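Local structure of Rho GTPase-activating protein 26 (Gallus gallus, 1F7C) at residues A[42-47]-A[86-91]; A[46-51]-A[96-101]; A[51-56]-A[163-168]; A[57-62]-A[157-162]. The protein stimulates GTP hydrolysis by the small GTPases RHOA and CDC42 through its RhoGAP (BH) domain, the part of the protein in this chain. All coordinates share one frame; numbering follows the deposited sequence.

Contact 1: A[42-47]-A[86-91]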
loop_
_atom_site.group_PDB
_atom_site.type_symbol
_atom_site.label_atom_id
_atom_site.label_comp_id
_atom_site.label_asym_id
_atom_site.label_seq_id
_atom_site.Cartn_x
_atom_site.Cartn_y
_atom_site.Cartn_z
ATOM N N LYS A 42 -4.508 10.465 -1.269
ATOM C CA LYS A 42 -3.743 11.644 -0.888
ATOM C C LYS A 42 -4.243 12.284 0.410
ATOM O O LYS A 42 -3.449 12.684 1.251
ATOM C CB LYS A 42 -3.756 12.676 -2.017
ATOM C CG LYS A 42 -2.923 12.263 -3.208
ATOM C CD LYS A 42 -2.880 13.334 -4.292
ATOM C CE LYS A 42 -4.238 13.549 -4.933
ATOM N NZ LYS A 42 -4.143 14.471 -6.106
ATOM N N LYS A 43 -5.559 12.382 0.568
ATOM C CA LYS A 43 -6.120 12.968 1.771
ATOM C C LYS A 43 -5.769 12.116 2.984
ATOM O O LYS A 43 -5.507 12.644 4.067
ATOM C CB LYS A 43 -7.637 13.082 1.653
ATOM C CG LYS A 43 -8.135 14.054 0.599
ATOM C CD LYS A 43 -9.667 14.035 0.556
ATOM C CE LYS A 43 -10.229 14.926 -0.549
ATOM N NZ LYS A 43 -9.864 16.364 -0.383
ATOM N N CYS A 44 -5.757 10.798 2.805
ATOM C CA CYS A 44 -5.440 9.890 3.897
ATOM C C CYS A 44 -3.954 9.881 4.216
ATOM O O CYS A 44 -3.560 9.834 5.384
ATOM C CB CYS A 44 -5.902 8.474 3.568
ATOM S SG CYS A 44 -7.683 8.233 3.638
ATOM N N ILE A 45 -3.126 9.928 3.181
ATOM C CA ILE A 45 -1.684 9.926 3.384
ATOM C C ILE A 45 -1.279 11.180 4.137
ATOM O O ILE A 45 -0.526 11.125 5.106
ATOM C CB ILE A 45 -0.914 9.895 2.044
ATOM C CG1 ILE A 45 -1.083 8.535 1.377
ATOM C CG2 ILE A 45 0.550 10.193 2.269
ATOM C CD1 ILE A 45 -1.004 7.400 2.333
ATOM N N HIS A 46 -1.804 12.311 3.684
ATOM C CA HIS A 46 -1.494 13.591 4.289
ATOM C C HIS A 46 -1.859 13.680 5.760
ATOM O O HIS A 46 -1.075 14.191 6.560
ATOM C CB HIS A 46 -2.183 14.719 3.527
ATOM C CG HIS A 46 -1.879 16.075 4.076
ATOM N ND1 HIS A 46 -2.663 16.683 5.033
ATOM C CD2 HIS A 46 -0.830 16.905 3.862
ATOM C CE1 HIS A 46 -2.108 17.829 5.386
ATOM N NE2 HIS A 46 -0.997 17.987 4.693
ATOM N N ALA A 47 -3.040 13.187 6.118
ATOM C CA ALA A 47 -3.483 13.236 7.506
ATOM C C ALA A 47 -2.615 12.371 8.419
ATOM O O ALA A 47 -2.247 12.783 9.527
ATOM C CB ALA A 47 -4.947 12.800 7.611
ATOM N N THR A 86 -9.567 20.106 -0.089
ATOM C CA THR A 86 -9.886 20.030 1.331
ATOM C C THR A 86 -8.980 19.023 2.045
ATOM O O THR A 86 -8.152 18.359 1.423
ATOM C CB THR A 86 -11.371 19.626 1.539
ATOM O OG1 THR A 86 -11.856 20.210 2.753
ATOM C CG2 THR A 86 -11.518 18.103 1.624
ATOM N N GLU A 87 -9.148 18.924 3.358
ATOM C CA GLU A 87 -8.370 18.006 4.177
ATOM C C GLU A 87 -9.267 17.422 5.254
ATOM O O GLU A 87 -10.170 18.095 5.746
ATOM C CB GLU A 87 -7.186 18.736 4.816
ATOM C CG GLU A 87 -5.986 18.871 3.890
ATOM C CD GLU A 87 -4.916 19.795 4.439
ATOM O OE1 GLU A 87 -4.530 19.631 5.618
ATOM O OE2 GLU A 87 -4.453 20.680 3.684
ATOM N N ILE A 88 -9.020 16.169 5.614
ATOM C CA ILE A 88 -9.822 15.500 6.627
ATOM C C ILE A 88 -9.819 16.273 7.942
ATOM O O ILE A 88 -8.778 16.765 8.385
ATOM C CB ILE A 88 -9.315 14.066 6.875
ATOM C CG1 ILE A 88 -9.284 13.295 5.548
ATOM C CG2 ILE A 88 -10.216 13.360 7.876
ATOM C CD1 ILE A 88 -8.813 11.863 5.673
ATOM N N CYS A 89 -10.992 16.379 8.560
ATOM C CA CYS A 89 -11.151 17.093 9.828
ATOM C C CYS A 89 -10.520 16.344 11.000
ATOM O O CYS A 89 -10.423 15.119 10.997
ATOM C CB CYS A 89 -12.641 17.318 10.118
ATOM S SG CYS A 89 -12.986 18.305 11.597
ATOM N N ALA A 90 -10.103 17.105 12.006
ATOM C CA ALA A 90 -9.483 16.544 13.198
ATOM C C ALA A 90 -10.452 15.661 13.972
ATOM O O ALA A 90 -10.045 14.874 14.821
ATOM C CB ALA A 90 -8.969 17.663 14.092
ATOM N N GLU A 91 -11.739 15.794 13.675
ATOM C CA GLU A 91 -12.768 15.007 14.347
ATOM C C GLU A 91 -12.604 13.523 14.040
ATOM O O GLU A 91 -13.137 12.665 14.748
ATOM C CB GLU A 91 -14.158 15.467 13.902
ATOM C CG GLU A 91 -14.510 16.877 14.360
ATOM C CD GLU A 91 -15.740 17.434 13.664
ATOM O OE1 GLU A 91 -16.782 16.739 13.643
ATOM O OE2 GLU A 91 -15.660 18.571 13.144
HETATM O O HOH W 1 -5.749 15.427 4.797
#

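Contact 2: A[46-51]-A[96-101]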
loop_
_atom_site.group_PDB
_atom_site.type_symbol
_atom_site.label_atom_id
_atom_site.label_comp_id
_atom_site.label_asym_id
_atom_site.label_seq_id
_atom_site.Cartn_x
_atom_site.Cartn_y
_atom_site.Cartn_z
ATOM N N HIS A 46 -1.804 12.311 3.684
ATOM C CA HIS A 46 -1.494 13.591 4.289
ATOM C C HIS A 46 -1.859 13.680 5.760
ATOM O O HIS A 46 -1.075 14.191 6.560
ATOM C CB HIS A 46 -2.183 14.719 3.527
ATOM C CG HIS A 46 -1.879 16.075 4.076
ATOM N ND1 HIS A 46 -2.663 16.683 5.033
ATOM C CD2 HIS A 46 -0.830 16.905 3.862
ATOM C CE1 HIS A 46 -2.108 17.829 5.386
ATOM N NE2 HIS A 46 -0.997 17.987 4.693
ATOM N N ALA A 47 -3.040 13.187 6.118
ATOM C CA ALA A 47 -3.483 13.236 7.506
ATOM C C ALA A 47 -2.615 12.371 8.419
ATOM O O ALA A 47 -2.247 12.783 9.527
ATOM C CB ALA A 47 -4.947 12.800 7.611
ATOM N N VAL A 48 -2.297 11.167 7.959
ATOM C CA VAL A 48 -1.478 10.275 8.752
ATOM C C VAL A 48 -0.102 10.894 8.963
ATOM O O VAL A 48 0.422 10.880 10.064
ATOM C CB VAL A 48 -1.355 8.879 8.072
ATOM C CG1 VAL A 48 -0.309 8.015 8.775
ATOM C CG2 VAL A 48 -2.690 8.175 8.133
ATOM N N GLU A 49 0.481 11.459 7.914
ATOM C CA GLU A 49 1.803 12.033 8.056
ATOM C C GLU A 49 1.859 13.294 8.898
ATOM O O GLU A 49 2.736 13.419 9.747
ATOM C CB GLU A 49 2.426 12.290 6.690
ATOM C CG GLU A 49 2.580 11.032 5.881
ATOM C CD GLU A 49 3.417 11.238 4.647
ATOM O OE1 GLU A 49 3.573 12.403 4.254
ATOM O OE2 GLU A 49 3.912 10.243 4.074
ATOM N N THR A 50 0.929 14.220 8.680
ATOM C CA THR A 50 0.927 15.470 9.435
ATOM C C THR A 50 0.439 15.385 10.877
ATOM O O THR A 50 0.691 16.302 11.654
ATOM C CB THR A 50 0.116 16.598 8.715
ATOM O OG1 THR A 50 -1.215 16.148 8.434
ATOM C CG2 THR A 50 0.804 17.009 7.424
ATOM N N ARG A 51 -0.247 14.311 11.258
ATOM C CA ARG A 51 -0.698 14.228 12.643
ATOM C C ARG A 51 -0.834 12.848 13.258
ATOM O O ARG A 51 -1.321 12.716 14.381
ATOM C CB ARG A 51 -2.011 15.001 12.820
ATOM C CG ARG A 51 -3.170 14.532 11.973
ATOM C CD ARG A 51 -4.204 15.651 11.835
ATOM N NE ARG A 51 -5.401 15.230 11.107
ATOM C CZ ARG A 51 -6.332 14.413 11.597
ATOM N NH1 ARG A 51 -6.219 13.922 12.830
ATOM N NH2 ARG A 51 -7.374 14.074 10.847
ATOM N N THR A 96 -9.308 5.393 12.148
ATOM C CA THR A 96 -10.418 5.494 11.207
ATOM C C THR A 96 -9.915 5.856 9.812
ATOM O O THR A 96 -10.381 5.312 8.809
ATOM C CB THR A 96 -11.424 6.577 11.668
ATOM O OG1 THR A 96 -11.991 6.198 12.928
ATOM C CG2 THR A 96 -12.534 6.751 10.654
ATOM N N ILE A 97 -8.964 6.784 9.762
ATOM C CA ILE A 97 -8.384 7.237 8.510
ATOM C C ILE A 97 -7.503 6.183 7.831
ATOM O O ILE A 97 -7.462 6.117 6.598
ATOM C CB ILE A 97 -7.574 8.527 8.740
ATOM C CG1 ILE A 97 -8.530 9.636 9.201
ATOM C CG2 ILE A 97 -6.810 8.918 7.457
ATOM C CD1 ILE A 97 -7.853 10.911 9.658
ATOM N N THR A 98 -6.806 5.360 8.614
ATOM C CA THR A 98 -5.954 4.328 8.021
ATOM C C THR A 98 -6.811 3.154 7.574
ATOM O O THR A 98 -6.478 2.460 6.612
ATOM C CB THR A 98 -4.869 3.798 8.998
ATOM O OG1 THR A 98 -5.491 3.200 10.138
ATOM C CG2 THR A 98 -3.959 4.931 9.450
ATOM N N SER A 99 -7.913 2.925 8.282
ATOM C CA SER A 99 -8.813 1.842 7.919
ATOM C C SER A 99 -9.557 2.208 6.638
ATOM O O SER A 99 -9.822 1.348 5.802
ATOM C CB SER A 99 -9.793 1.552 9.055
ATOM O OG SER A 99 -9.174 0.744 10.046
ATOM N N ALA A 100 -9.863 3.493 6.479
ATOM C CA ALA A 100 -10.552 3.955 5.289
ATOM C C ALA A 100 -9.679 3.661 4.083
ATOM O O ALA A 100 -10.157 3.172 3.056
ATOM C CB ALA A 100 -10.827 5.444 5.382
ATOM N N LEU A 101 -8.389 3.961 4.216
ATOM C CA LEU A 101 -7.441 3.736 3.143
ATOM C C LEU A 101 -7.352 2.260 2.754
ATOM O O LEU A 101 -7.338 1.928 1.568
ATOM C CB LEU A 101 -6.061 4.271 3.548
ATOM C CG LEU A 101 -4.924 4.137 2.531
ATOM C CD1 LEU A 101 -3.931 5.267 2.723
ATOM C CD2 LEU A 101 -4.241 2.790 2.677
#

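Contact 3: A[51-56]-A[163-168]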
loop_
_atom_site.group_PDB
_atom_site.type_symbol
_atom_site.label_atom_id
_atom_site.label_comp_id
_atom_site.label_asym_id
_atom_site.label_seq_id
_atom_site.Cartn_x
_atom_site.Cartn_y
_atom_site.Cartn_z
ATOM N N ARG A 51 -0.247 14.311 11.258
ATOM C CA ARG A 51 -0.698 14.228 12.643
ATOM C C ARG A 51 -0.834 12.848 13.258
ATOM O O ARG A 51 -1.321 12.716 14.381
ATOM C CB ARG A 51 -2.011 15.001 12.820
ATOM C CG ARG A 51 -3.170 14.532 11.973
ATOM C CD ARG A 51 -4.204 15.651 11.835
ATOM N NE ARG A 51 -5.401 15.230 11.107
ATOM C CZ ARG A 51 -6.332 14.413 11.597
ATOM N NH1 ARG A 51 -6.219 13.922 12.830
ATOM N NH2 ARG A 51 -7.374 14.074 10.847
ATOM N N GLY A 52 -0.388 11.814 12.559
ATOM C CA GLY A 52 -0.506 10.481 13.128
ATOM C C GLY A 52 0.718 9.604 12.971
ATOM O O GLY A 52 0.668 8.407 13.276
ATOM N N ILE A 53 1.826 10.196 12.529
ATOM C CA ILE A 53 3.058 9.453 12.291
ATOM C C ILE A 53 3.566 8.690 13.502
ATOM O O ILE A 53 4.164 7.624 13.349
ATOM C CB ILE A 53 4.184 10.393 11.755
ATOM C CG1 ILE A 53 5.259 9.577 11.042
ATOM C CG2 ILE A 53 4.849 11.149 12.889
ATOM C CD1 ILE A 53 4.791 8.938 9.762
ATOM N N ASN A 54 3.316 9.218 14.701
ATOM C CA ASN A 54 3.783 8.586 15.936
ATOM C C ASN A 54 2.828 7.554 16.556
ATOM O O ASN A 54 3.217 6.842 17.485
ATOM C CB ASN A 54 4.126 9.668 16.980
ATOM C CG ASN A 54 5.258 10.589 16.524
ATOM O OD1 ASN A 54 6.371 10.135 16.273
ATOM N ND2 ASN A 54 4.970 11.889 16.418
ATOM N N GLU A 55 1.595 7.480 16.050
ATOM C CA GLU A 55 0.587 6.536 16.551
ATOM C C GLU A 55 1.066 5.097 16.450
ATOM O O GLU A 55 1.555 4.682 15.405
ATOM C CB GLU A 55 -0.709 6.678 15.753
ATOM C CG GLU A 55 -1.524 7.912 16.090
ATOM C CD GLU A 55 -2.388 7.721 17.325
ATOM O OE1 GLU A 55 -3.017 8.712 17.756
ATOM O OE2 GLU A 55 -2.445 6.587 17.858
ATOM N N GLN A 56 0.915 4.333 17.527
ATOM C CA GLN A 56 1.354 2.945 17.533
ATOM C C GLN A 56 0.436 2.042 16.725
ATOM O O GLN A 56 -0.779 2.205 16.755
ATOM C CB GLN A 56 1.448 2.421 18.964
ATOM C CG GLN A 56 2.441 3.178 19.840
ATOM C CD GLN A 56 2.698 2.485 21.171
ATOM O OE1 GLN A 56 1.764 2.030 21.843
ATOM N NE2 GLN A 56 3.970 2.410 21.562
ATOM N N ALA A 163 7.592 3.537 8.220
ATOM C CA ALA A 163 8.562 2.564 8.720
ATOM C C ALA A 163 9.816 3.176 9.331
ATOM O O ALA A 163 10.409 2.602 10.243
ATOM C CB ALA A 163 8.960 1.577 7.605
ATOM N N ASP A 164 10.232 4.331 8.826
ATOM C CA ASP A 164 11.419 4.967 9.359
ATOM C C ASP A 164 11.175 5.454 10.802
ATOM O O ASP A 164 12.115 5.709 11.534
ATOM C CB ASP A 164 11.836 6.124 8.449
ATOM C CG ASP A 164 13.158 6.747 8.860
ATOM O OD1 ASP A 164 13.158 7.921 9.271
ATOM O OD2 ASP A 164 14.198 6.068 8.770
ATOM N N ASN A 165 9.915 5.554 11.210
ATOM C CA ASN A 165 9.567 5.993 12.555
ATOM C C ASN A 165 9.079 4.804 13.392
ATOM O O ASN A 165 8.297 4.967 14.342
ATOM C CB ASN A 165 8.480 7.075 12.479
ATOM C CG ASN A 165 8.279 7.804 13.799
ATOM O OD1 ASN A 165 9.246 8.208 14.445
ATOM N ND2 ASN A 165 7.019 7.991 14.196
ATOM N N HIS A 166 9.575 3.612 13.058
ATOM C CA HIS A 166 9.167 2.400 13.763
ATOM C C HIS A 166 9.460 2.338 15.277
ATOM O O HIS A 166 8.663 1.776 16.029
ATOM C CB HIS A 166 9.730 1.150 13.067
ATOM C CG HIS A 166 11.210 0.979 13.213
ATOM N ND1 HIS A 166 12.121 1.760 12.540
ATOM C CD2 HIS A 166 11.937 0.093 13.939
ATOM C CE1 HIS A 166 13.347 1.363 12.840
ATOM N NE2 HIS A 166 13.262 0.353 13.685
ATOM N N LYS A 167 10.579 2.899 15.732
ATOM C CA LYS A 167 10.881 2.878 17.164
ATOM C C LYS A 167 9.678 3.393 17.951
ATOM O O LYS A 167 9.374 2.901 19.036
ATOM C CB LYS A 167 12.088 3.766 17.485
ATOM C CG LYS A 167 13.435 3.202 17.073
ATOM C CD LYS A 167 13.775 1.963 17.882
ATOM C CE LYS A 167 15.205 1.497 17.613
ATOM N NZ LYS A 167 15.445 1.176 16.173
ATOM N N GLN A 168 8.990 4.378 17.387
ATOM C CA GLN A 168 7.836 4.982 18.024
ATOM C C GLN A 168 6.501 4.315 17.671
ATOM O O GLN A 168 5.729 3.948 18.568
ATOM C CB GLN A 168 7.769 6.459 17.643
ATOM C CG GLN A 168 7.679 7.428 18.795
ATOM C CD GLN A 168 6.541 7.122 19.737
ATOM O OE1 GLN A 168 6.702 6.370 20.699
ATOM N NE2 GLN A 168 5.380 7.694 19.464
#

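Contact 4: A[57-62]-A[157-162]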
loop_
_atom_site.group_PDB
_atom_site.type_symbol
_atom_site.label_atom_id
_atom_site.label_comp_id
_atom_site.label_asym_id
_atom_site.label_seq_id
_atom_site.Cartn_x
_atom_site.Cartn_y
_atom_site.Cartn_z
ATOM N N GLY A 57 1.030 1.096 16.001
ATOM C CA GLY A 57 0.259 0.162 15.197
ATOM C C GLY A 57 -0.443 0.731 13.971
ATOM O O GLY A 57 -1.513 0.249 13.592
ATOM N N LEU A 58 0.149 1.751 13.351
ATOM C CA LEU A 58 -0.426 2.362 12.152
ATOM C C LEU A 58 -0.735 1.300 11.104
ATOM O O LEU A 58 0.156 0.549 10.689
ATOM C CB LEU A 58 0.542 3.378 11.535
ATOM C CG LEU A 58 0.641 4.805 12.067
ATOM C CD1 LEU A 58 1.737 5.534 11.300
ATOM C CD2 LEU A 58 -0.700 5.531 11.903
ATOM N N TYR A 59 -1.998 1.253 10.683
ATOM C CA TYR A 59 -2.467 0.309 9.670
ATOM C C TYR A 59 -2.652 -1.132 10.173
ATOM O O TYR A 59 -3.139 -1.990 9.444
ATOM C CB TYR A 59 -1.534 0.339 8.443
ATOM C CG TYR A 59 -1.530 1.673 7.725
ATOM C CD1 TYR A 59 -0.443 2.555 7.834
ATOM C CD2 TYR A 59 -2.623 2.068 6.955
ATOM C CE1 TYR A 59 -0.453 3.803 7.187
ATOM C CE2 TYR A 59 -2.650 3.312 6.305
ATOM C CZ TYR A 59 -1.566 4.172 6.421
ATOM O OH TYR A 59 -1.602 5.384 5.769
ATOM N N ARG A 60 -2.261 -1.395 11.414
ATOM C CA ARG A 60 -2.425 -2.721 12.003
ATOM C C ARG A 60 -3.688 -2.652 12.861
ATOM O O ARG A 60 -4.509 -3.565 12.868
ATOM C CB ARG A 60 -1.217 -3.070 12.882
ATOM C CG ARG A 60 -1.328 -4.416 13.591
ATOM C CD ARG A 60 -0.492 -4.444 14.862
ATOM N NE ARG A 60 0.937 -4.586 14.604
ATOM C CZ ARG A 60 1.892 -4.193 15.447
ATOM N NH1 ARG A 60 1.563 -3.625 16.603
ATOM N NH2 ARG A 60 3.175 -4.377 15.143
ATOM N N ILE A 61 -3.831 -1.544 13.576
ATOM C CA ILE A 61 -4.977 -1.306 14.440
ATOM C C ILE A 61 -6.152 -0.908 13.571
ATOM O O ILE A 61 -6.066 0.043 12.799
ATOM C CB ILE A 61 -4.693 -0.170 15.456
ATOM C CG1 ILE A 61 -3.569 -0.595 16.405
ATOM C CG2 ILE A 61 -5.957 0.185 16.222
ATOM C CD1 ILE A 61 -3.832 -1.912 17.129
ATOM N N VAL A 62 -7.247 -1.645 13.708
ATOM C CA VAL A 62 -8.449 -1.400 12.930
ATOM C C VAL A 62 -9.403 -0.451 13.639
ATOM O O VAL A 62 -9.571 -0.520 14.854
ATOM C CB VAL A 62 -9.166 -2.723 12.644
ATOM C CG1 VAL A 62 -10.377 -2.478 11.772
ATOM C CG2 VAL A 62 -8.198 -3.692 11.970
ATOM N N ASN A 157 6.009 5.347 -0.983
ATOM C CA ASN A 157 6.775 6.489 -0.506
ATOM C C ASN A 157 6.324 6.775 0.926
ATOM O O ASN A 157 7.148 6.981 1.821
ATOM C CB ASN A 157 6.493 7.699 -1.397
ATOM C CG ASN A 157 7.187 8.956 -0.918
ATOM O OD1 ASN A 157 8.378 9.151 -1.151
ATOM N ND2 ASN A 157 6.442 9.815 -0.236
ATOM N N HIS A 158 5.005 6.758 1.126
ATOM C CA HIS A 158 4.385 7.015 2.424
ATOM C C HIS A 158 4.706 5.949 3.468
ATOM O O HIS A 158 4.981 6.270 4.633
ATOM C CB HIS A 158 2.858 7.143 2.269
ATOM C CG HIS A 158 2.109 7.079 3.566
ATOM N ND1 HIS A 158 2.097 8.115 4.476
ATOM C CD2 HIS A 158 1.374 6.084 4.120
ATOM C CE1 HIS A 158 1.388 7.762 5.533
ATOM N NE2 HIS A 158 0.937 6.535 5.343
ATOM N N LEU A 159 4.662 4.683 3.066
ATOM C CA LEU A 159 4.955 3.593 3.996
ATOM C C LEU A 159 6.421 3.614 4.440
ATOM O O LEU A 159 6.725 3.245 5.568
ATOM C CB LEU A 159 4.605 2.232 3.378
ATOM C CG LEU A 159 3.112 1.972 3.106
ATOM C CD1 LEU A 159 2.931 0.544 2.653
ATOM C CD2 LEU A 159 2.289 2.215 4.356
ATOM N N ALA A 160 7.322 4.054 3.561
ATOM C CA ALA A 160 8.747 4.129 3.896
ATOM C C ALA A 160 8.963 5.129 5.040
ATOM O O ALA A 160 9.835 4.939 5.886
ATOM C CB ALA A 160 9.564 4.560 2.676
ATOM N N LYS A 161 8.162 6.190 5.044
ATOM C CA LYS A 161 8.223 7.219 6.064
ATOM C C LYS A 161 7.642 6.669 7.351
ATOM O O LYS A 161 8.147 6.950 8.437
ATOM C CB LYS A 161 7.415 8.446 5.643
ATOM C CG LYS A 161 8.023 9.272 4.540
ATOM C CD LYS A 161 7.151 10.484 4.304
ATOM C CE LYS A 161 7.622 11.305 3.139
ATOM N NZ LYS A 161 6.778 12.532 3.049
ATOM N N VAL A 162 6.563 5.900 7.225
ATOM C CA VAL A 162 5.928 5.295 8.385
ATOM C C VAL A 162 6.936 4.363 9.041
ATOM O O VAL A 162 7.128 4.406 10.262
ATOM C CB VAL A 162 4.687 4.454 7.999
ATOM C CG1 VAL A 162 4.265 3.584 9.173
ATOM C CG2 VAL A 162 3.539 5.361 7.588
#

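Contact 1: A[42-47]-A[86-91]
K43 and H46, one turn apart on helix 35-51, face T86, E87 and I88 in the loop that joins helices 65-76 and 94-106 of the RhoGAP domain, and the direct polar contacts between them are few and weak. The K43 chain runs straight out to CE and then bends (chi4 -61°), which turns NZ to the T86 carbonyl; the bond from K43 NZ to T86 O is long at 3.2 Å and weak. The K43 and T86 side chains meet at about a right angle. H46 meets E87 through a carbon: its CG lies anti to the backbone N (chi1 -179°), and the ring then reaches the carboxylate, with H46 CE1 3.0 Å from E87 OE1. Ring and carboxylate planes are inclined by 64°, and no hydrogen bond joins them.

A water bridges helix and loop. It donates to K43 O at 2.9 Å, and its links to H46 ND1 (3.3 Å) and I88 N (3.5 Å) are both weak. An alanine in place of H46 would probably leave the E87 carboxylate without its ring neighbour and the water with one tether fewer.

The apolar part belongs to I88, whose CD1 comes up to the helix backbone, 3.8 Å from K43 O, and rests against C44 SG at 4.3 Å and the A47 methyl. Behind this layer, C44 and I88 both touch I97 of helix 94-106, while K42 and I45 on other sides of helix 35-51 pack on L154 and H158 of helix 146-164.

Contact 2: A[46-51]-A[96-101]
H46 O, just ahead of the A47 that packs against I97, is gripped twice from within its own helix: T50 OG1 donates to it at 2.7 Å and T50 N at 2.9 Å. The two donors approach from opposite faces of the carbonyl plane, and T50 CG2 is left over one face of the H46 ring. This is the far side of an antiparallel helix pair in the all-helical RhoGAP fold. The short axes of 46-51 and 96-101 run at 149° to each other and come within 10.1 Å.

Between the helices the chemistry is apolar. I97 supplies two prongs: its CD1 meets the A47 methyl, with I97 CD1 4.0 Å from A47 CB, and its CG2 touches V48 CG2 at 4.2 Å. The T98 hydroxyl sits between the backbone N and the carbonyl carbon (chi1 61°), turned back to weak bonds with I94 O and K95 O in its own helix; CG2 is thereby directed across the gap, and T98 CG2 lies 3.7 Å from V48 CG2. Next to this buried patch, Y59 packs on both V48 and T98, which brings the pair near the predicted arginine finger R60, about 8 Å from T98 between side chains. At the exposed end the R51 chain, extended from CG to NE, crosses I97 at roughly a right angle and places NH2 3.4 Å from I97 CD1.

Contact 3: A[51-56]-A[163-168]
N165 points its amide at I53 and N54, the central residues of a turn, and one nitrogen serves two acceptors there. N165 ND2 donates to I53 O at 3.0 Å and to N54 OD1 at 3.1 Å. The first bond is made within the plane of the N165 amide but enters the I53 carbonyl from above, 61° out of its plane, so no lone pair is met squarely. In the second, the two asparagine amides are steeply inclined, their planes 69° apart, and the donor again stands above the plane of the acceptor. With CG anti to the backbone N (chi1 -167°), N165 holds its amide out towards the loop; the I53 side chain passes it at a slant, I53 CG1 being 3.9 Å from N165 ND2.

The loop side is a type I beta turn from G52 to E55, closed by E55 N to G52 O at 3.1 Å, in the stretch leading from helix 35-51 to the predicted arginine finger. On the other side N165 stands between helices 146-164 and 166-169, at the N-cap position of the latter, yet its side chain makes no capping bond.

Q168 approaches N54 obliquely. Its chain is bent at chi2 and sets Q168 NE2 3.4 Å from N54 CB; N54 O is nearer still, 3.1 Å from Q168 NE2, but the angle is too poor for a hydrogen bond. The Q56 side chain comes in towards the helix, Q56 CG lying 3.6 Å from Q168 O, while I53 O takes a further bond from N169 ND2.

Contact 4: A[57-62]-A[157-162]
Y59 and H158 reach for each other from opposite directions and meet in a short hydrogen bond, Y59 OH to H158 NE2 at 2.8 Å. The two rings are almost perpendicular, planes at 81° and centroids 5.8 Å apart, and they touch at their margins, so this is no stack. The other imidazole nitrogen, H158 ND1, is bonded to E49 OE2, so the ring is held at both nitrogens and its rotation is fixed in a buried setting. One ring atom back from the hydroxyl-bearing carbon, Y59 CE1 touches two aliphatic groups of the helix: V162 CG2 at the ring edge, 4.3 Å away, and L159 CD2 at a slant, 4.2 Å away. L58 completes the tight side, with L58 CD1 3.8 Å from V162 CG1. A phenylalanine in place of Y59 would probably leave H158 NE2 without its bonding mate and the imidazole less firmly oriented. V48 and F180, the latter edge-to-face with the Y59 ring, belong to the surrounding core.

The rest of the loop turns from the helix. R60, I61 and V62 are exposed, and the R60 side chain stays well clear of 157-162. The chain bends sharply here: Y59 has a positive phi (76°), and G57 O receives both R60 N at 2.8 Å and I61 N. Buried Y59 next to outward R60 gives the arrangement of the RhoGAP arginine-finger loop, with R60 the predicted finger that would stabilise the transition state of GTP hydrolysis.

Contacts 2 and 4 are buried, contact 1 is partly so, and contact 3 lies at the surface. Their chemistry follows: contact 2 is almost wholly apolar, with an arginine at its exposed end, contact 4 adds one short tyrosine-histidine bond to an apolar patch, contact 1 sets a weak lysine bond and a bridging water beside the packing of I88 on the helix, and contact 3 is carried by amides. Contacts 1 and 2 share H46 and A47 of helix 35-51, with I88 CG2 touching I97 CD1 at 3.8 Å. Contacts 3 and 4 both use helix 146-164, and contact 4 is nested along the chain within contact 3. E49 links contact 2 to contact 4 through H158.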